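Local coordinates for cupin domain protein (PDB 5ZBF), which binds iron(II) and 4-hydroxyphenylpyruvic acid and probably acts as a cupin-superfamily isomerase in biosynthesis of the Choi moiety of aeruginosin, at residues 52-62 with 69-78. Numbering follows the deposited sequence. Where two conformers were deposited one is given.
Sequences MVLSGELELYI and LRALQDIHVA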
loop_
_atom_site.group_PDB
_atom_site.type_symbol
_atom_site.label_atom_id
_atom_site.label_comp_id
_atom_site.label_asym_id
_atom_site.label_seq_id
_atom_site.Cartn_x
_atom_site.Cartn_y
_atom_site.Cartn_z
ATOM N N MET A 52 5.180 -0.837 -3.065
ATOM C CA MET A 52 6.079 0.310 -2.973
ATOM C C MET A 52 7.086 0.060 -1.878
ATOM O O MET A 52 6.800 -0.643 -0.906
ATOM C CB MET A 52 5.333 1.582 -2.594
ATOM C CG MET A 52 4.182 1.971 -3.487
ATOM S SD MET A 52 3.588 3.590 -2.950
ATOM C CE MET A 52 5.101 4.553 -3.032
ATOM N N VAL A 53 8.263 0.637 -2.052
ATOM C CA VAL A 53 9.276 0.695 -1.007
ATOM C C VAL A 53 8.914 1.864 -0.077
ATOM O O VAL A 53 8.613 2.980 -0.548
ATOM C CB VAL A 53 10.662 0.956 -1.616
ATOM C CG1 VAL A 53 11.717 1.159 -0.538
ATOM C CG2 VAL A 53 11.024 -0.165 -2.586
ATOM N N LEU A 54 8.954 1.617 1.226
ATOM C CA LEU A 54 8.753 2.670 2.229
ATOM C C LEU A 54 10.067 3.215 2.773
ATOM O O LEU A 54 10.182 4.392 3.051
ATOM C CB LEU A 54 7.888 2.152 3.377
ATOM C CG LEU A 54 6.487 1.630 3.040
ATOM C CD1 LEU A 54 5.822 1.044 4.277
ATOM C CD2 LEU A 54 5.626 2.748 2.452
ATOM N N SER A 55 11.051 2.335 2.941
ATOM C CA SER A 55 12.373 2.708 3.397
ATOM C C SER A 55 13.384 1.804 2.698
ATOM O O SER A 55 13.200 0.590 2.655
ATOM C CB SER A 55 12.473 2.546 4.912
ATOM O OG SER A 55 13.782 2.801 5.361
ATOM N N GLY A 56 14.435 2.406 2.152
ATOM C CA GLY A 56 15.470 1.674 1.425
ATOM C C GLY A 56 15.316 1.816 -0.076
ATOM O O GLY A 56 14.914 2.865 -0.561
ATOM N N GLU A 57 15.660 0.758 -0.811
ATOM C CA GLU A 57 15.622 0.756 -2.265
ATOM C C GLU A 57 15.443 -0.693 -2.694
ATOM O O GLU A 57 15.729 -1.624 -1.922
ATOM C CB GLU A 57 16.911 1.345 -2.848
ATOM C CG GLU A 57 16.887 1.616 -4.340
ATOM C CD GLU A 57 18.231 2.080 -4.884
ATOM O OE1 GLU A 57 19.132 2.437 -4.095
ATOM O OE2 GLU A 57 18.389 2.080 -6.119
ATOM N N LEU A 58 14.916 -0.878 -3.894
ATOM C CA LEU A 58 14.709 -2.212 -4.432
ATOM C C LEU A 58 14.923 -2.156 -5.937
ATOM O O LEU A 58 14.746 -1.102 -6.557
ATOM C CB LEU A 58 13.303 -2.682 -4.078
ATOM C CG LEU A 58 12.951 -4.160 -3.985
ATOM C CD1 LEU A 58 13.877 -4.930 -3.053
ATOM C CD2 LEU A 58 11.503 -4.299 -3.538
ATOM N N GLU A 59 15.371 -3.271 -6.506
ATOM C CA GLU A 59 15.453 -3.430 -7.943
ATOM C C GLU A 59 14.464 -4.503 -8.349
ATOM O O GLU A 59 14.499 -5.639 -7.832
ATOM C CB GLU A 59 16.854 -3.837 -8.371
ATOM C CG GLU A 59 17.889 -2.747 -8.193
ATOM C CD GLU A 59 19.271 -3.189 -8.622
ATOM O OE1 GLU A 59 19.598 -4.389 -8.477
ATOM O OE2 GLU A 59 20.032 -2.327 -9.099
ATOM N N LEU A 60 13.594 -4.129 -9.279
ATOM C CA LEU A 60 12.580 -5.012 -9.845
ATOM C C LEU A 60 13.101 -5.704 -11.120
ATOM O O LEU A 60 13.572 -5.053 -12.053
ATOM C CB LEU A 60 11.318 -4.200 -10.169
ATOM C CG LEU A 60 10.214 -4.887 -10.981
ATOM C CD1 LEU A 60 9.524 -5.952 -10.156
ATOM C CD2 LEU A 60 9.202 -3.860 -11.465
ATOM N N TYR A 61 12.988 -7.029 -11.140
ATOM C CA TYR A 61 13.334 -7.863 -12.288
ATOM C C TYR A 61 12.028 -8.366 -12.874
ATOM O O TYR A 61 11.320 -9.158 -12.252
ATOM C CB TYR A 61 14.202 -9.034 -11.838
ATOM C CG TYR A 61 15.627 -8.641 -11.530
ATOM C CD1 TYR A 61 16.679 -9.085 -12.319
ATOM C CD2 TYR A 61 15.923 -7.830 -10.439
ATOM C CE1 TYR A 61 17.993 -8.729 -12.036
ATOM C CE2 TYR A 61 17.227 -7.467 -10.145
ATOM C CZ TYR A 61 18.257 -7.916 -10.943
ATOM O OH TYR A 61 19.554 -7.552 -10.648
ATOM N N ILE A 62 11.702 -7.878 -14.064
ATOM C CA ILE A 62 10.416 -8.167 -14.694
ATOM C C ILE A 62 10.544 -7.939 -16.200
ATOM O O ILE A 62 11.235 -7.021 -16.628
ATOM C CB ILE A 62 9.296 -7.291 -14.071
ATOM C CG1 ILE A 62 7.910 -7.850 -14.392
ATOM C CG2 ILE A 62 9.431 -5.836 -14.498
ATOM C CD1 ILE A 62 6.793 -7.201 -13.600
ATOM N N LEU A 69 13.486 0.949 -7.876
ATOM C CA LEU A 69 12.293 1.401 -7.169
ATOM C C LEU A 69 12.730 2.280 -6.008
ATOM O O LEU A 69 13.461 1.827 -5.128
ATOM C CB LEU A 69 11.480 0.219 -6.647
ATOM C CG LEU A 69 10.952 -0.783 -7.672
ATOM C CD1 LEU A 69 10.350 -2.007 -7.004
ATOM C CD2 LEU A 69 9.918 -0.125 -8.565
ATOM N N ARG A 70 12.276 3.531 -6.014
ATOM C CA ARG A 70 12.651 4.505 -4.985
ATOM C C ARG A 70 11.600 4.591 -3.893
ATOM O O ARG A 70 10.400 4.516 -4.162
ATOM C CB ARG A 70 12.824 5.888 -5.606
ATOM C CG ARG A 70 13.977 5.989 -6.601
ATOM C CD ARG A 70 13.892 7.238 -7.443
ATOM N NE ARG A 70 12.632 7.259 -8.178
ATOM C CZ ARG A 70 12.165 8.310 -8.841
ATOM N NH1 ARG A 70 12.859 9.435 -8.892
ATOM N NH2 ARG A 70 10.994 8.225 -9.461
ATOM N N ALA A 71 12.070 4.786 -2.664
ATOM C CA ALA A 71 11.198 4.883 -1.490
ATOM C C ALA A 71 10.161 6.005 -1.653
ATOM O O ALA A 71 10.503 7.118 -2.041
ATOM C CB ALA A 71 12.030 5.138 -0.249
ATOM N N LEU A 72 8.904 5.672 -1.370
ATOM C CA LEU A 72 7.782 6.615 -1.360
ATOM C C LEU A 72 7.542 7.311 -2.706
ATOM O O LEU A 72 6.910 8.374 -2.749
ATOM C CB LEU A 72 7.958 7.636 -0.230
ATOM C CG LEU A 72 8.187 7.022 1.155
ATOM C CD1 LEU A 72 8.403 8.137 2.161
ATOM C CD2 LEU A 72 7.021 6.141 1.576
ATOM N N GLN A 73 8.013 6.702 -3.798
ATOM C CA GLN A 73 7.871 7.275 -5.146
ATOM C C GLN A 73 7.317 6.293 -6.183
ATOM O O GLN A 73 6.330 6.588 -6.866
ATOM C CB GLN A 73 9.204 7.818 -5.655
ATOM C CG GLN A 73 9.777 8.969 -4.839
ATOM C CD GLN A 73 10.802 9.779 -5.616
ATOM O OE1 GLN A 73 10.453 10.578 -6.493
ATOM N NE2 GLN A 73 12.067 9.585 -5.297
ATOM N N ASP A 74 7.955 5.128 -6.295
ATOM C CA ASP A 74 7.659 4.206 -7.369
ATOM C C ASP A 74 6.759 3.063 -6.890
ATOM O O ASP A 74 6.819 2.641 -5.734
ATOM C CB ASP A 74 8.967 3.677 -7.963
ATOM C CG ASP A 74 9.867 4.796 -8.505
ATOM O OD1 ASP A 74 9.351 5.741 -9.133
ATOM O OD2 ASP A 74 11.095 4.755 -8.272
ATOM N N ILE A 75 5.875 2.627 -7.784
ATOM C CA ILE A 75 5.066 1.464 -7.498
ATOM C C ILE A 75 5.337 0.417 -8.588
ATOM O O ILE A 75 5.295 0.694 -9.786
ATOM C CB ILE A 75 3.568 1.823 -7.232
ATOM C CG1 ILE A 75 2.615 1.387 -8.337
ATOM C CG2 ILE A 75 3.374 3.303 -6.903
ATOM C CD1 ILE A 75 1.866 0.137 -7.962
ATOM N N HIS A 76 5.685 -0.793 -8.146
ATOM C CA HIS A 76 5.896 -1.895 -9.092
ATOM C C HIS A 76 4.543 -2.521 -9.392
ATOM O O HIS A 76 3.660 -2.542 -8.532
ATOM C CB HIS A 76 6.923 -2.933 -8.580
ATOM C CG HIS A 76 6.401 -3.861 -7.526
ATOM N ND1 HIS A 76 6.614 -3.651 -6.185
ATOM C CD2 HIS A 76 5.694 -5.014 -7.619
ATOM C CE1 HIS A 76 6.057 -4.628 -5.490
ATOM N NE2 HIS A 76 5.485 -5.466 -6.338
ATOM N N VAL A 77 4.385 -3.022 -10.619
ATOM C CA VAL A 77 3.122 -3.603 -11.065
ATOM C C VAL A 77 3.423 -4.918 -11.789
ATOM O O VAL A 77 4.063 -4.923 -12.844
ATOM C CB VAL A 77 2.362 -2.639 -12.008
ATOM C CG1 VAL A 77 0.991 -3.197 -12.380
ATOM C CG2 VAL A 77 2.211 -1.256 -11.376
ATOM N N ALA A 78 2.986 -6.028 -11.197
ATOM C CA ALA A 78 3.165 -7.356 -11.791
ATOM C C ALA A 78 1.790 -7.965 -12.031
ATOM O O ALA A 78 1.126 -8.412 -11.087
ATOM C CB ALA A 78 3.982 -8.240 -10.863
HETATM O O HOH W 1 8.972 2.005 -4.467
HETATM O O HOH W 2 14.919 4.846 -2.372
#
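Val53 meets the turn at Ala71 and Leu72 with both its backbone and its side chain. Its O accepts from Leu72 N at 2.8 Å, an almost straight bond (170° at the hydrogen) whose donor is tilted 20° from the carbonyl plane, and Ala71 CA adds a C-H...O contact to the same oxygen. Val53 N has no direct partner across the contact; a water 2.9 Å away accepts a hydrogen bond from it and donates to Arg70 O and Asp74 O, satisfying three backbone groups. A second water joins Gly56 O to Ala71 N. Further on, Leu69 N donates to Leu58 O at 2.7 Å, whereas the return bond, Leu58 N to Leu69 O, is weak at 3.3 Å.

Arg70 clamps the turn from within: NE and NH2 grip the Asp74 carboxylate side-on, one oxygen each, nearly in the guanidinium plane. Asp74 OD2 also takes Arg70 N at 2.8 Å, and OD1 is hydrogen-bonded to Thr114 OG1.

The Val53 side chain straddles the turn: a chi1 of 174° sets CG1 against Ala71 CB (4.0 Å) and leaves CG2 facing Leu69 CB. Replacing this valine by an alanine removes both methyls and would probably leave gaps beside Ala71 CB and Leu69 CB.

Leu69 CD1 reaches Leu60 CB, and Leu60 CD2 packs on His76 CB, whose ring NE2 is hydrogen-bonded to OE1 of Gln49, a residue of the iron site. The contact thus joins two sheets of the cupin barrel: hairpin 57-62/65-70 beside strand 84-87, and strands 48-55 and 74-78, with 94-101 on the other side of 48-55.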